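Local coordinates for KLLA0B12012p (Kluyveromyces lactis, PDB 6Y3P), which probably binds ATP through its C-terminal ATP-grasp domain, the part present here, and is a direct partner of the mRNA decapping enzyme Dcp2, at residues 7-21 against 38-52. Residues are numbered along the deposited sequence; the frame is centred on the assembly and turned at random.
Sequences PAQIVLTIPETEYIY and SRSLPVTIDKLTFHY. With SO4 (sulfate ion), chain E.
Val11 and Leu41 cross almost at right angles, Val11 CG1 lying 3.9 Å from Leu41 CD1, while Val11 CG2 points at Pro42 CD. CD1 of Leu41 also sits over one face of the His51 ring, toward its rim. On the other side of the sheet, Ile14 CD1 comes in at the edge of the Tyr52 ring, 3.5 Å from CD1 of that tyrosine, and Leu12 lies alongside; Phe367 of helix 357-375 and Leu24 of helix 21-31 pack there too. Between these layers strand 8-12 lies between strand 48-52 and the edge strand 37-38, which it reaches by a beta-alpha-beta crossover through helix 21-31, all parallel, at the N-terminal end of this ATP-grasp chain. Val11 is gripped twice by strand 48-52: its N donates to Phe50 O (2.8 Å, 164°) and its O accepts from Tyr52 N. With CG anti to the backbone N (chi1 179°), His51 sends NE2 to Thr13 OG1 (2.8 Å), which lies in the ring plane; ND1 bonds Tyr69, and Thr13 OG1 also bonds Gln57. A leucine in place of His51 would probably cost Thr13 and Tyr69 their shared partner. Outermost, Glu16 OE2 forms a long salt bridge to Arg39 NH1 (3.4 Å), while Arg39 N and NE hold sulfate O1.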
loop_
_atom_site.group_PDB
_atom_site.type_symbol
_atom_site.label_atom_id
_atom_site.label_comp_id
_atom_site.label_asym_id
_atom_site.label_seq_id
_atom_site.Cartn_x
_atom_site.Cartn_y
_atom_site.Cartn_z
ATOM N N PRO A 7 12.316 -34.175 -2.020
ATOM C CA PRO A 7 11.119 -33.720 -1.294
ATOM C C PRO A 7 10.753 -32.262 -1.553
ATOM O O PRO A 7 9.578 -31.928 -1.732
ATOM C CB PRO A 7 11.496 -33.926 0.178
ATOM C CG PRO A 7 12.998 -33.801 0.210
ATOM C CD PRO A 7 13.516 -34.207 -1.154
ATOM N N ALA A 8 11.778 -31.407 -1.564
ATOM C CA ALA A 8 11.709 -29.964 -1.669
ATOM C C ALA A 8 12.235 -29.439 -3.010
ATOM O O ALA A 8 13.134 -30.040 -3.613
ATOM C CB ALA A 8 12.491 -29.363 -0.525
ATOM N N GLN A 9 11.666 -28.300 -3.457
ATOM C CA GLN A 9 11.966 -27.625 -4.718
ATOM C C GLN A 9 11.598 -26.126 -4.626
ATOM O O GLN A 9 10.594 -25.792 -4.007
ATOM C CB GLN A 9 11.156 -28.326 -5.815
ATOM C CG GLN A 9 11.382 -27.846 -7.226
ATOM C CD GLN A 9 10.676 -28.775 -8.171
ATOM O OE1 GLN A 9 9.470 -29.051 -8.039
ATOM N NE2 GLN A 9 11.429 -29.300 -9.127
ATOM N N ILE A 10 12.433 -25.235 -5.216
ATOM C CA ILE A 10 12.240 -23.780 -5.283
ATOM C C ILE A 10 12.302 -23.384 -6.759
ATOM O O ILE A 10 13.296 -23.674 -7.409
ATOM C CB ILE A 10 13.248 -22.964 -4.398
ATOM C CG1 ILE A 10 12.904 -23.064 -2.899
ATOM C CG2 ILE A 10 13.294 -21.469 -4.809
ATOM C CD1 ILE A 10 14.090 -22.780 -1.936
ATOM N N VAL A 11 11.254 -22.703 -7.270
ATOM C CA VAL A 11 11.131 -22.247 -8.663
ATOM C C VAL A 11 11.148 -20.706 -8.695
ATOM O O VAL A 11 10.277 -20.066 -8.108
ATOM C CB VAL A 11 9.863 -22.823 -9.374
ATOM C CG1 VAL A 11 9.792 -22.381 -10.829
ATOM C CG2 VAL A 11 9.786 -24.345 -9.272
ATOM N N LEU A 12 12.136 -20.121 -9.373
ATOM C CA LEU A 12 12.311 -18.669 -9.500
ATOM C C LEU A 12 12.194 -18.298 -10.974
ATOM O O LEU A 12 13.177 -18.383 -11.695
ATOM C CB LEU A 12 13.685 -18.270 -8.922
ATOM C CG LEU A 12 14.020 -16.772 -8.740
ATOM C CD1 LEU A 12 12.968 -16.046 -7.884
ATOM C CD2 LEU A 12 15.405 -16.616 -8.105
ATOM N N THR A 13 10.976 -17.941 -11.417
ATOM C CA THR A 13 10.632 -17.622 -12.819
ATOM C C THR A 13 10.794 -16.137 -13.174
ATOM O O THR A 13 10.512 -15.724 -14.304
ATOM C CB THR A 13 9.226 -18.133 -13.172
ATOM O OG1 THR A 13 8.262 -17.486 -12.341
ATOM C CG2 THR A 13 9.114 -19.644 -13.057
ATOM N N ILE A 14 11.263 -15.347 -12.220
ATOM C CA ILE A 14 11.497 -13.935 -12.411
ATOM C C ILE A 14 12.687 -13.712 -13.341
ATOM O O ILE A 14 13.713 -14.390 -13.197
ATOM C CB ILE A 14 11.597 -13.242 -11.033
ATOM C CG1 ILE A 14 10.266 -12.565 -10.733
ATOM C CG2 ILE A 14 12.780 -12.267 -10.890
ATOM C CD1 ILE A 14 9.865 -12.635 -9.374
ATOM N N PRO A 15 12.539 -12.807 -14.343
ATOM C CA PRO A 15 13.662 -12.516 -15.240
ATOM C C PRO A 15 14.901 -12.105 -14.460
ATOM O O PRO A 15 14.813 -11.344 -13.488
ATOM C CB PRO A 15 13.131 -11.360 -16.092
ATOM C CG PRO A 15 11.652 -11.529 -16.059
ATOM C CD PRO A 15 11.373 -11.959 -14.665
ATOM N N GLU A 16 16.046 -12.659 -14.865
ATOM C CA GLU A 16 17.378 -12.424 -14.303
ATOM C C GLU A 16 17.779 -10.946 -14.384
ATOM O O GLU A 16 18.714 -10.532 -13.704
ATOM C CB GLU A 16 18.407 -13.336 -14.991
ATOM C CG GLU A 16 18.121 -14.814 -14.779
ATOM C CD GLU A 16 19.081 -15.782 -15.446
ATOM O OE1 GLU A 16 20.265 -15.826 -15.037
ATOM O OE2 GLU A 16 18.634 -16.532 -16.341
ATOM N N THR A 17 17.031 -10.148 -15.177
ATOM C CA THR A 17 17.222 -8.709 -15.299
ATOM C C THR A 17 16.582 -7.960 -14.139
ATOM O O THR A 17 16.946 -6.803 -13.910
ATOM C CB THR A 17 16.703 -8.160 -16.634
ATOM O OG1 THR A 17 15.474 -8.789 -16.999
ATOM C CG2 THR A 17 17.729 -8.270 -17.740
ATOM N N GLU A 18 15.611 -8.589 -13.427
ATOM C CA GLU A 18 14.927 -7.953 -12.295
ATOM C C GLU A 18 15.837 -7.738 -11.085
ATOM O O GLU A 18 16.647 -8.605 -10.726
ATOM C CB GLU A 18 13.640 -8.695 -11.897
ATOM C CG GLU A 18 12.390 -8.173 -12.590
ATOM C CD GLU A 18 11.101 -8.933 -12.311
ATOM O OE1 GLU A 18 10.833 -9.280 -11.133
ATOM O OE2 GLU A 18 10.327 -9.131 -13.276
ATOM N N TYR A 19 15.686 -6.558 -10.470
ATOM C CA TYR A 19 16.419 -6.065 -9.301
ATOM C C TYR A 19 16.517 -7.074 -8.136
ATOM O O TYR A 19 17.584 -7.208 -7.527
ATOM C CB TYR A 19 15.769 -4.735 -8.826
ATOM C CG TYR A 19 16.553 -3.995 -7.764
ATOM C CD1 TYR A 19 17.691 -3.262 -8.093
ATOM C CD2 TYR A 19 16.149 -4.015 -6.429
ATOM C CE1 TYR A 19 18.428 -2.598 -7.116
ATOM C CE2 TYR A 19 16.878 -3.351 -5.443
ATOM C CZ TYR A 19 18.011 -2.634 -5.795
ATOM O OH TYR A 19 18.730 -1.970 -4.834
ATOM N N ILE A 20 15.410 -7.793 -7.852
ATOM C CA ILE A 20 15.295 -8.736 -6.723
ATOM C C ILE A 20 15.853 -10.159 -6.976
ATOM O O ILE A 20 15.897 -10.945 -6.023
ATOM C CB ILE A 20 13.820 -8.784 -6.238
ATOM C CG1 ILE A 20 12.854 -9.311 -7.352
ATOM C CG2 ILE A 20 13.399 -7.386 -5.757
ATOM C CD1 ILE A 20 11.454 -9.707 -6.880
ATOM N N TYR A 21 16.286 -10.491 -8.223
ATOM C CA TYR A 21 16.791 -11.827 -8.586
ATOM C C TYR A 21 18.040 -12.257 -7.774
ATOM O O TYR A 21 17.999 -13.307 -7.127
ATOM C CB TYR A 21 17.020 -11.956 -10.103
ATOM C CG TYR A 21 17.503 -13.330 -10.527
ATOM C CD1 TYR A 21 16.602 -14.340 -10.856
ATOM C CD2 TYR A 21 18.862 -13.617 -10.610
ATOM C CE1 TYR A 21 17.045 -15.610 -11.226
ATOM C CE2 TYR A 21 19.316 -14.876 -10.987
ATOM C CZ TYR A 21 18.407 -15.866 -11.311
ATOM O OH TYR A 21 18.884 -17.098 -11.695
ATOM N N SER A 38 15.254 -23.749 -9.319
ATOM C CA SER A 38 14.940 -23.962 -10.731
ATOM C C SER A 38 14.319 -22.675 -11.280
ATOM O O SER A 38 13.671 -21.952 -10.530
ATOM C CB SER A 38 13.955 -25.110 -10.884
ATOM O OG SER A 38 13.644 -25.318 -12.251
ATOM N N ARG A 39 14.538 -22.375 -12.566
ATOM C CA ARG A 39 14.007 -21.171 -13.215
ATOM C C ARG A 39 12.799 -21.513 -14.099
ATOM O O ARG A 39 12.281 -20.661 -14.824
ATOM C CB ARG A 39 15.117 -20.465 -14.009
ATOM C CG ARG A 39 16.158 -19.774 -13.115
ATOM C CD ARG A 39 17.424 -19.362 -13.856
ATOM N NE ARG A 39 18.083 -20.509 -14.493
ATOM C CZ ARG A 39 19.299 -20.486 -15.034
ATOM N NH1 ARG A 39 20.028 -19.373 -15.004
ATOM N NH2 ARG A 39 19.803 -21.581 -15.593
ATOM N N SER A 40 12.344 -22.762 -14.009
ATOM C CA SER A 40 11.226 -23.277 -14.789
ATOM C C SER A 40 10.326 -24.201 -13.959
ATOM O O SER A 40 10.784 -25.163 -13.328
ATOM C CB SER A 40 11.729 -23.995 -16.046
ATOM O OG SER A 40 10.679 -24.573 -16.807
ATOM N N LEU A 41 9.038 -23.914 -14.005
ATOM C CA LEU A 41 8.006 -24.665 -13.329
ATOM C C LEU A 41 7.859 -26.039 -14.008
ATOM O O LEU A 41 7.679 -26.106 -15.230
ATOM C CB LEU A 41 6.714 -23.862 -13.438
ATOM C CG LEU A 41 5.647 -24.102 -12.402
ATOM C CD1 LEU A 41 6.112 -23.663 -10.996
ATOM C CD2 LEU A 41 4.358 -23.379 -12.812
ATOM N N PRO A 42 7.990 -27.155 -13.255
ATOM C CA PRO A 42 7.874 -28.482 -13.897
ATOM C C PRO A 42 6.462 -28.762 -14.419
ATOM O O PRO A 42 5.527 -28.009 -14.100
ATOM C CB PRO A 42 8.295 -29.454 -12.790
ATOM C CG PRO A 42 8.059 -28.733 -11.531
ATOM C CD PRO A 42 8.244 -27.273 -11.802
ATOM N N VAL A 43 6.312 -29.816 -15.260
ATOM C CA VAL A 43 5.023 -30.217 -15.839
ATOM C C VAL A 43 4.004 -30.466 -14.706
ATOM O O VAL A 43 2.871 -30.022 -14.813
ATOM C CB VAL A 43 5.174 -31.435 -16.804
ATOM C CG1 VAL A 43 3.825 -31.920 -17.326
ATOM C CG2 VAL A 43 6.097 -31.094 -17.972
ATOM N N THR A 44 4.417 -31.157 -13.627
ATOM C CA THR A 44 3.563 -31.445 -12.469
ATOM C C THR A 44 4.266 -31.121 -11.167
ATOM O O THR A 44 5.489 -31.222 -11.076
ATOM C CB THR A 44 3.064 -32.909 -12.445
ATOM O OG1 THR A 44 4.168 -33.816 -12.363
ATOM C CG2 THR A 44 2.137 -33.242 -13.593
ATOM N N ILE A 45 3.487 -30.743 -10.153
ATOM C CA ILE A 45 3.986 -30.432 -8.814
ATOM C C ILE A 45 3.713 -31.656 -7.933
ATOM O O ILE A 45 2.591 -31.851 -7.458
ATOM C CB ILE A 45 3.354 -29.106 -8.281
ATOM C CG1 ILE A 45 3.667 -27.895 -9.220
ATOM C CG2 ILE A 45 3.749 -28.826 -6.840
ATOM C CD1 ILE A 45 5.218 -27.532 -9.517
ATOM N N ASP A 46 4.732 -32.499 -7.769
ATOM C CA ASP A 46 4.620 -33.753 -7.021
ATOM C C ASP A 46 5.574 -33.820 -5.804
ATOM O O ASP A 46 5.751 -34.886 -5.190
ATOM C CB ASP A 46 4.800 -34.949 -7.984
ATOM C CG ASP A 46 5.964 -34.811 -8.955
ATOM O OD1 ASP A 46 7.122 -34.702 -8.485
ATOM O OD2 ASP A 46 5.717 -34.810 -10.184
ATOM N N LYS A 47 6.155 -32.653 -5.454
ATOM C CA LYS A 47 7.081 -32.403 -4.360
ATOM C C LYS A 47 6.591 -31.095 -3.731
ATOM O O LYS A 47 5.828 -30.372 -4.388
ATOM C CB LYS A 47 8.495 -32.176 -4.931
ATOM C CG LYS A 47 9.186 -33.425 -5.480
ATOM C CD LYS A 47 10.421 -33.107 -6.336
ATOM C CE LYS A 47 11.701 -32.930 -5.544
ATOM N NZ LYS A 47 12.266 -34.230 -5.080
ATOM N N LEU A 48 7.004 -30.775 -2.479
ATOM C CA LEU A 48 6.614 -29.488 -1.932
ATOM C C LEU A 48 7.526 -28.434 -2.548
ATOM O O LEU A 48 8.735 -28.642 -2.641
ATOM C CB LEU A 48 6.459 -29.410 -0.393
ATOM C CG LEU A 48 7.603 -29.753 0.551
ATOM C CD1 LEU A 48 8.629 -28.666 0.589
ATOM C CD2 LEU A 48 7.096 -29.832 1.968
ATOM N N THR A 49 6.923 -27.397 -3.126
ATOM C CA THR A 49 7.674 -26.390 -3.883
ATOM C C THR A 49 7.278 -24.959 -3.579
ATOM O O THR A 49 6.119 -24.667 -3.298
ATOM C CB THR A 49 7.636 -26.650 -5.452
ATOM O OG1 THR A 49 6.852 -25.672 -6.139
ATOM C CG2 THR A 49 7.157 -28.010 -5.828
ATOM N N PHE A 50 8.244 -24.064 -3.714
ATOM C CA PHE A 50 8.006 -22.646 -3.556
ATOM C C PHE A 50 8.337 -21.942 -4.856
ATOM O O PHE A 50 9.494 -21.909 -5.271
ATOM C CB PHE A 50 8.775 -22.042 -2.368
ATOM C CG PHE A 50 8.448 -20.581 -2.188
ATOM C CD1 PHE A 50 7.177 -20.180 -1.809
ATOM C CD2 PHE A 50 9.382 -19.603 -2.496
ATOM C CE1 PHE A 50 6.850 -18.828 -1.723
ATOM C CE2 PHE A 50 9.053 -18.251 -2.401
ATOM C CZ PHE A 50 7.792 -17.872 -2.011
ATOM N N HIS A 51 7.312 -21.388 -5.484
ATOM C CA HIS A 51 7.409 -20.654 -6.731
ATOM C C HIS A 51 7.363 -19.146 -6.446
ATOM O O HIS A 51 6.349 -18.613 -5.974
ATOM C CB HIS A 51 6.300 -21.117 -7.713
ATOM C CG HIS A 51 6.251 -20.434 -9.060
ATOM N ND1 HIS A 51 5.124 -20.528 -9.871
ATOM C CD2 HIS A 51 7.184 -19.687 -9.704
ATOM C CE1 HIS A 51 5.409 -19.838 -10.959
ATOM N NE2 HIS A 51 6.632 -19.310 -10.903
ATOM N N TYR A 52 8.501 -18.481 -6.657
ATOM C CA TYR A 52 8.578 -17.050 -6.549
ATOM C C TYR A 52 8.601 -16.575 -8.000
ATOM O O TYR A 52 9.532 -16.893 -8.749
ATOM C CB TYR A 52 9.816 -16.570 -5.756
ATOM C CG TYR A 52 9.696 -15.123 -5.318
ATOM C CD1 TYR A 52 9.740 -14.088 -6.245
ATOM C CD2 TYR A 52 9.473 -14.791 -3.987
ATOM C CE1 TYR A 52 9.577 -12.757 -5.859
ATOM C CE2 TYR A 52 9.342 -13.458 -3.583
ATOM C CZ TYR A 52 9.382 -12.443 -4.529
ATOM O OH TYR A 52 9.245 -11.115 -4.179
HETATM S S SO4 E . 16.931 -24.246 -14.448
HETATM O O1 SO4 E . 17.059 -23.287 -13.356
HETATM O O2 SO4 E . 15.755 -25.098 -14.239
HETATM O O3 SO4 E . 16.751 -23.538 -15.729
HETATM O O4 SO4 E . 18.163 -25.052 -14.448
#